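Local structure of xylulose kinase (3I8B) at residues T5-V10 with R20-E25; P369-E374 with A382-S387; M77-N82 with A162-P167. The protein probably phosphorylates D-xylulose at the expense of ATP, giving D-xylulose 5-phosphate and ADP, as a sugar kinase of the FGGY family. All coordinates share one frame; numbering follows the deposited sequence.

Contacts 1 and 3 belong to the N-terminal FGGY region, whereas contact 2 lies in the C-terminal one, across the chain's centre from contact 1. Centres are 45 Å apart for contacts 1 and 2 and 39 Å for contacts 2 and 3. Contacts 1 and 3 come closer, nearest atoms about 9 Å apart, without touching. Contact 1 is a hairpin of the five-stranded sheet, and its strand 6-12 carries Asp11, predicted important for activity. Contact 3 is a separate two-stranded sheet; its Leu166 side chain lies about 6 Å from that of His75, a predicted substrate-binding residue, and its Ala163 side chain about 9 Å from the bound magnesium ion. Contact 2 is remote from these sites.

Contact 1: residues T5-V10 with R20-E25; sequences TLVAGV and RVTDAE
Val7 and Thr22 form an antiparallel hydrogen-bonded pair and exchange two backbone bonds: Val7 N to Thr22 O at 2.8 Å, and Thr22 N to Val7 O at 2.7 Å. Gly9 and Arg20 form the next such pair, with Arg20 N donating to Gly9 O at 2.8 Å. Beyond the strand end, Ala24 N reaches Thr5 O at 3.1 Å in a bond nearly straight at the hydrogen (172°). Thr5 O also accepts from a water that donates to Asp23 OD1, bridging the two segments.

The apolar contacts divide between the faces. On the face of Ala8 and Val21, Leu6 CD1 meets Val21 CG1 at 3.8 Å; that valine methyl stands anti to the backbone N of Val21 (chi1 -179°), which brings it to the leucine. On the face of Val7 and Thr22, Val7 CG1 touches the Ala24 CB methyl at 4.1 Å, while Val7 CG2 passes beside the Thr22 hydroxyl, 4.0 Å from OG1. Helix 460-474 covers this face through Ala466.

Asp23 OD1 accepts from Thr26 N as well as the water, and OD2 makes a salt bridge with Arg4; Arg20 NH1 donates to Gly27 O. Thr22 OG1 is buried without a polar partner in the model. Cohesion between strands 6-12 and 16-23 therefore rests on main-chain bonds and aliphatic contact, with a water and Asp23 adding a polar link at the hairpin's open end.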
# COMPACT_ATOMS: atom_id res chain seq x y z
N THR A 5 11.58 -4.99 28.27
CA THR A 5 11.95 -4.34 27.02
C THR A 5 10.73 -4.03 26.16
O THR A 5 9.93 -4.91 25.85
CB THR A 5 12.93 -5.22 26.24
OG1 THR A 5 13.98 -5.62 27.12
CG2 THR A 5 13.55 -4.43 25.04
N LEU A 6 10.59 -2.76 25.80
CA LEU A 6 9.44 -2.28 25.05
C LEU A 6 9.91 -1.72 23.71
O LEU A 6 11.01 -1.19 23.61
CB LEU A 6 8.75 -1.17 25.84
CG LEU A 6 8.07 -1.53 27.17
CD1 LEU A 6 7.44 -0.28 27.80
CD2 LEU A 6 7.01 -2.62 26.96
N VAL A 7 9.07 -1.86 22.70
CA VAL A 7 9.24 -1.15 21.43
C VAL A 7 7.96 -0.36 21.16
O VAL A 7 6.96 -0.48 21.88
CB VAL A 7 9.55 -2.09 20.23
CG1 VAL A 7 10.88 -2.82 20.42
CG2 VAL A 7 8.42 -3.08 20.04
N ALA A 8 8.00 0.45 20.11
CA ALA A 8 6.82 1.23 19.74
C ALA A 8 6.62 1.14 18.25
O ALA A 8 7.56 1.33 17.47
CB ALA A 8 6.98 2.67 20.17
N GLY A 9 5.40 0.80 17.85
CA GLY A 9 5.03 0.78 16.45
C GLY A 9 4.17 2.01 16.23
O GLY A 9 3.16 2.22 16.92
N VAL A 10 4.59 2.84 15.28
CA VAL A 10 3.83 4.02 14.91
C VAL A 10 3.16 3.77 13.57
O VAL A 10 3.80 3.25 12.63
CB VAL A 10 4.72 5.28 14.82
CG1 VAL A 10 3.87 6.50 14.50
CG2 VAL A 10 5.48 5.50 16.13
N ARG A 20 1.63 2.39 19.29
CA ARG A 20 1.44 1.17 20.05
C ARG A 20 2.71 0.75 20.80
O ARG A 20 3.61 0.10 20.25
CB ARG A 20 0.97 0.05 19.13
CG ARG A 20 0.41 -1.17 19.86
CD ARG A 20 0.23 -2.26 18.84
NE ARG A 20 -0.54 -3.42 19.27
CZ ARG A 20 -0.02 -4.50 19.85
NH1 ARG A 20 1.28 -4.55 20.14
NH2 ARG A 20 -0.80 -5.53 20.16
N VAL A 21 2.78 1.12 22.07
CA VAL A 21 3.89 0.67 22.89
C VAL A 21 3.71 -0.82 23.15
O VAL A 21 2.65 -1.26 23.63
CB VAL A 21 3.98 1.46 24.20
CG1 VAL A 21 5.16 0.98 25.04
CG2 VAL A 21 4.08 2.96 23.91
N THR A 22 4.70 -1.62 22.79
CA THR A 22 4.47 -3.06 22.84
C THR A 22 5.64 -3.86 23.40
O THR A 22 6.79 -3.44 23.32
CB THR A 22 3.94 -3.63 21.47
OG1 THR A 22 4.84 -4.60 20.91
CG2 THR A 22 3.69 -2.55 20.48
N ASP A 23 5.31 -5.02 23.96
CA ASP A 23 6.31 -5.92 24.52
C ASP A 23 7.17 -6.52 23.41
O ASP A 23 6.64 -7.16 22.49
CB ASP A 23 5.61 -7.02 25.31
CG ASP A 23 6.57 -7.92 26.05
OD1 ASP A 23 7.27 -8.71 25.40
OD2 ASP A 23 6.62 -7.83 27.29
N ALA A 24 8.47 -6.29 23.47
CA ALA A 24 9.37 -6.71 22.39
C ALA A 24 9.37 -8.23 22.22
O ALA A 24 9.49 -8.77 21.12
CB ALA A 24 10.77 -6.21 22.65
N GLU A 25 9.23 -8.93 23.33
CA GLU A 25 9.33 -10.38 23.29
C GLU A 25 8.03 -11.05 22.84
O GLU A 25 8.06 -12.03 22.10
CB GLU A 25 9.76 -10.89 24.66
CG GLU A 25 10.00 -12.37 24.74
CD GLU A 25 10.51 -12.73 26.12
OE1 GLU A 25 9.69 -13.17 26.96
OE2 GLU A 25 11.72 -12.53 26.36
O HOH W 1 10.12 -7.64 26.32

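Contact 2: residues P369-E374 with A382-S387; sequences PYFDGE and ATATFS
Phe371 presents one face of its ring to the methyl of Ala384, and this CH-pi contact is the clearest directional interaction between 369-374 and 382-387. Ala384 CB lies 3.5 Å from the centroid of the Phe371 ring, only 9° off the ring normal, so it sits over the middle of the ring. The Phe371 CG stands anti to its own carbonyl carbon, beside the backbone N, and chi2 of -83° turns the ring flat against the methyl. An alanine here would remove the ring and is likely to leave the Ala384 methyl without its aromatic cover.

The other apolar contact uses Tyr370. Its CD2 comes within 4.0 Å of Ala382 CB, approaching obliquely. One face of the tyrosine ring is covered near its rim by Glu374 CB, from the same segment. Tyr502 and Arg506 of helix 496-506 also touch the Tyr370 side chain.

Polar contact across the segments is sparse, and none meets the criteria for a hydrogen bond. Thr383 CA approaches Tyr370 O at 3.4 Å in a CA-H...O contact, with 121° at the hydrogen. The main-chain hydrogen bonds are local: Gly373 N donates to Tyr370 O at 2.8 Å, and Phe371 N bonds weakly to Pro369 O. Glu374 joins the loop to its surroundings by carboxylate bonds to the backbone N of Ile331 and Asn332.

The bond from Gly373 to Tyr370 closes a type II beta turn, Tyr370 itself being the centre of an inverse gamma turn. Gly373 has a positive phi and an extended psi, where a side chain would jam against the preceding carbonyl. These overlapping turns lead out of strand 366-368, and the contact brings together the two ends of the loop that connects the antiparallel strands 366-368 and 385-387.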
# COMPACT_ATOMS: atom_id res chain seq x y z
N PRO A 369 -18.08 -7.15 -12.41
CA PRO A 369 -18.49 -5.98 -11.64
C PRO A 369 -17.60 -4.76 -11.82
O PRO A 369 -17.23 -4.16 -10.81
CB PRO A 369 -18.36 -6.45 -10.19
CG PRO A 369 -17.61 -7.77 -10.24
CD PRO A 369 -17.14 -7.99 -11.63
N TYR A 370 -17.27 -4.39 -13.05
CA TYR A 370 -16.40 -3.24 -13.27
C TYR A 370 -17.18 -1.92 -13.20
O TYR A 370 -17.06 -1.07 -14.08
CB TYR A 370 -15.63 -3.36 -14.59
CG TYR A 370 -14.77 -4.60 -14.71
CD1 TYR A 370 -14.44 -5.37 -13.59
CD2 TYR A 370 -14.25 -4.99 -15.94
CE1 TYR A 370 -13.65 -6.50 -13.70
CE2 TYR A 370 -13.46 -6.11 -16.05
CZ TYR A 370 -13.16 -6.86 -14.94
OH TYR A 370 -12.37 -7.97 -15.08
N PHE A 371 -17.98 -1.75 -12.16
CA PHE A 371 -18.69 -0.49 -11.97
C PHE A 371 -17.67 0.62 -11.96
O PHE A 371 -16.76 0.64 -11.12
CB PHE A 371 -19.46 -0.51 -10.65
CG PHE A 371 -20.52 -1.56 -10.59
CD1 PHE A 371 -21.76 -1.35 -11.15
CD2 PHE A 371 -20.26 -2.78 -9.98
CE1 PHE A 371 -22.74 -2.32 -11.10
CE2 PHE A 371 -21.24 -3.76 -9.93
CZ PHE A 371 -22.48 -3.53 -10.49
N ASP A 372 -17.79 1.55 -12.91
CA ASP A 372 -16.85 2.67 -12.98
C ASP A 372 -15.42 2.23 -13.33
O ASP A 372 -14.45 2.87 -12.92
CB ASP A 372 -16.86 3.44 -11.65
CG ASP A 372 -18.26 3.87 -11.23
OD1 ASP A 372 -18.78 4.85 -11.80
OD2 ASP A 372 -18.85 3.21 -10.35
N GLY A 373 -15.30 1.15 -14.09
CA GLY A 373 -14.01 0.65 -14.52
C GLY A 373 -13.32 -0.23 -13.49
O GLY A 373 -13.94 -0.60 -12.49
N GLU A 374 -12.06 -0.58 -13.74
CA GLU A 374 -11.26 -1.32 -12.75
C GLU A 374 -9.78 -0.98 -12.84
O GLU A 374 -9.28 -0.61 -13.91
CB GLU A 374 -11.44 -2.84 -12.89
CG GLU A 374 -12.38 -3.48 -11.86
CD GLU A 374 -11.98 -3.20 -10.43
OE1 GLU A 374 -10.81 -2.81 -10.19
OE2 GLU A 374 -12.83 -3.37 -9.53
N ALA A 382 -13.98 0.84 -18.41
CA ALA A 382 -14.86 -0.32 -18.44
C ALA A 382 -16.11 -0.06 -17.63
O ALA A 382 -16.17 0.84 -16.80
CB ALA A 382 -14.14 -1.56 -17.92
N THR A 383 -17.12 -0.88 -17.87
CA THR A 383 -18.37 -0.76 -17.17
C THR A 383 -18.81 -2.16 -16.74
O THR A 383 -18.33 -3.15 -17.30
CB THR A 383 -19.42 -0.10 -18.10
OG1 THR A 383 -20.52 0.38 -17.33
CG2 THR A 383 -19.90 -1.10 -19.15
N ALA A 384 -19.71 -2.27 -15.76
CA ALA A 384 -20.13 -3.58 -15.29
C ALA A 384 -21.14 -4.25 -16.22
O ALA A 384 -21.94 -3.58 -16.89
CB ALA A 384 -20.68 -3.49 -13.86
N THR A 385 -21.11 -5.59 -16.24
CA THR A 385 -21.90 -6.38 -17.19
C THR A 385 -22.52 -7.65 -16.60
O THR A 385 -21.80 -8.51 -16.12
CB THR A 385 -21.00 -6.83 -18.35
OG1 THR A 385 -20.52 -5.68 -19.06
CG2 THR A 385 -21.77 -7.74 -19.30
N PHE A 386 -23.85 -7.76 -16.65
CA PHE A 386 -24.54 -9.01 -16.36
C PHE A 386 -24.72 -9.80 -17.65
O PHE A 386 -25.25 -9.27 -18.63
CB PHE A 386 -25.94 -8.75 -15.79
CG PHE A 386 -25.98 -8.55 -14.30
CD1 PHE A 386 -25.57 -9.56 -13.43
CD2 PHE A 386 -26.45 -7.36 -13.76
CE1 PHE A 386 -25.62 -9.38 -12.05
CE2 PHE A 386 -26.50 -7.17 -12.38
CZ PHE A 386 -26.09 -8.18 -11.52
N SER A 387 -24.31 -11.07 -17.65
CA SER A 387 -24.47 -11.92 -18.82
C SER A 387 -25.11 -13.26 -18.46
O SER A 387 -25.35 -13.55 -17.30
CB SER A 387 -23.12 -12.13 -19.52
OG SER A 387 -22.23 -12.88 -18.71

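Contact 3: residues M77-N82 with A162-P167; sequences MVILDN and AAICLP
Met77, a selenomethionine, touches Ile164 CG2 loosely with its CG and continues to helix 143-153. Val78 pairs with Cys165 through two backbone bonds: Val78 N to Cys165 O at 2.9 Å, and Cys165 N to Val78 O at 3.0 Å. Their side chains share one face, where Cys165 SG lies 3.9 Å from Val78 CB, brought there by a chi1 of 68° that sets the sulfur between the backbone N and carbonyl carbon; Trp170 packs on both residues.

Ile79 points to the other face and lies alongside Ile164, pointing the same way, with Ile79 CG2 and Ile164 CG1 4.1 Å apart. Leu80 returns to the face of Val78. Its N donates to Ala163 O with 173° at the hydrogen, while Leu80 O takes two donors, Ala162 N at 2.8 Å and Ala163 N at 3.2 Å. Ala162 and Ala163 thus both oppose Leu80 in a classic beta bulge.

At Asp81 the strand has ended, and Asn82 bends its amide back to the Ala162 methyl, ND2 to CB being 3.4 Å.

Leu166 is the N-cap of helix 167-175, and the Ala163 side chain lies about 4 Å from that of Leu192, a magnesium-binding residue. All five hydrogen bonds are main-chain, and 78-80 and 163-165 form a buried two-stranded antiparallel sheet with apolar faces, its Leu80 carbonyl doubly satisfied at the bulge.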
# COMPACT_ATOMS: atom_id res chain seq x y z
N MSE A 77 4.04 12.67 -1.21
CA MSE A 77 5.22 13.46 -1.54
C MSE A 77 5.49 14.56 -0.52
O MSE A 77 4.72 15.52 -0.42
CB MSE A 77 5.06 14.11 -2.93
CG MSE A 77 6.20 15.05 -3.30
SE MSE A 77 5.71 16.50 -4.58
CE MSE A 77 4.56 17.59 -3.38
N VAL A 78 6.59 14.42 0.23
CA VAL A 78 7.08 15.49 1.10
C VAL A 78 8.35 16.12 0.51
O VAL A 78 9.40 15.48 0.41
CB VAL A 78 7.41 14.99 2.53
CG1 VAL A 78 7.89 16.15 3.42
CG2 VAL A 78 6.20 14.30 3.16
N ILE A 79 8.25 17.39 0.11
CA ILE A 79 9.43 18.07 -0.41
C ILE A 79 9.96 19.14 0.54
O ILE A 79 9.20 19.96 1.07
CB ILE A 79 9.24 18.62 -1.84
CG1 ILE A 79 7.95 19.44 -1.95
CG2 ILE A 79 9.22 17.48 -2.85
CD1 ILE A 79 7.81 20.19 -3.32
N LEU A 80 11.28 19.10 0.75
CA LEU A 80 11.98 19.95 1.69
C LEU A 80 12.97 20.85 0.97
O LEU A 80 13.59 20.43 -0.02
CB LEU A 80 12.77 19.09 2.69
CG LEU A 80 11.99 18.01 3.42
CD1 LEU A 80 12.92 17.19 4.31
CD2 LEU A 80 10.89 18.70 4.23
N ASP A 81 13.11 22.08 1.46
CA ASP A 81 14.11 23.00 0.92
C ASP A 81 15.48 22.82 1.59
O ASP A 81 15.65 21.93 2.42
CB ASP A 81 13.60 24.46 0.96
CG ASP A 81 13.45 25.02 2.38
OD1 ASP A 81 13.96 24.42 3.36
OD2 ASP A 81 12.83 26.09 2.51
N ASN A 82 16.44 23.66 1.22
CA ASN A 82 17.79 23.66 1.80
C ASN A 82 17.81 23.73 3.31
O ASN A 82 18.78 23.31 3.94
CB ASN A 82 18.58 24.88 1.31
CG ASN A 82 19.10 24.72 -0.09
OD1 ASN A 82 19.49 25.70 -0.73
ND2 ASN A 82 19.12 23.49 -0.58
N ALA A 162 15.32 20.39 -2.19
CA ALA A 162 16.62 19.86 -1.79
C ALA A 162 16.53 18.38 -1.40
O ALA A 162 17.52 17.65 -1.42
CB ALA A 162 17.22 20.69 -0.66
N ALA A 163 15.33 17.93 -1.03
CA ALA A 163 15.11 16.53 -0.67
C ALA A 163 13.67 16.12 -0.95
O ALA A 163 12.75 16.92 -0.83
CB ALA A 163 15.48 16.26 0.82
N ILE A 164 13.48 14.87 -1.34
CA ILE A 164 12.14 14.33 -1.48
C ILE A 164 12.05 13.11 -0.58
O ILE A 164 12.94 12.28 -0.61
CB ILE A 164 11.85 13.86 -2.92
CG1 ILE A 164 12.26 14.94 -3.94
CG2 ILE A 164 10.37 13.52 -3.07
CD1 ILE A 164 12.19 14.44 -5.38
N CYS A 165 10.97 12.99 0.21
CA CYS A 165 10.78 11.82 1.05
C CYS A 165 9.31 11.48 1.26
O CYS A 165 8.42 12.25 0.88
CB CYS A 165 11.51 11.97 2.40
SG CYS A 165 10.78 13.26 3.45
N LEU A 166 9.06 10.31 1.82
CA LEU A 166 7.69 9.85 2.03
C LEU A 166 7.25 10.13 3.47
O LEU A 166 8.08 10.48 4.31
CB LEU A 166 7.58 8.37 1.66
CG LEU A 166 7.18 8.12 0.19
CD1 LEU A 166 8.05 8.89 -0.83
CD2 LEU A 166 7.20 6.63 -0.10
N PRO A 167 5.94 10.01 3.76
CA PRO A 167 5.46 10.34 5.11
C PRO A 167 6.18 9.59 6.25
O PRO A 167 6.62 10.23 7.20
CB PRO A 167 3.97 9.98 5.04
CG PRO A 167 3.62 10.15 3.58
CD PRO A 167 4.84 9.63 2.86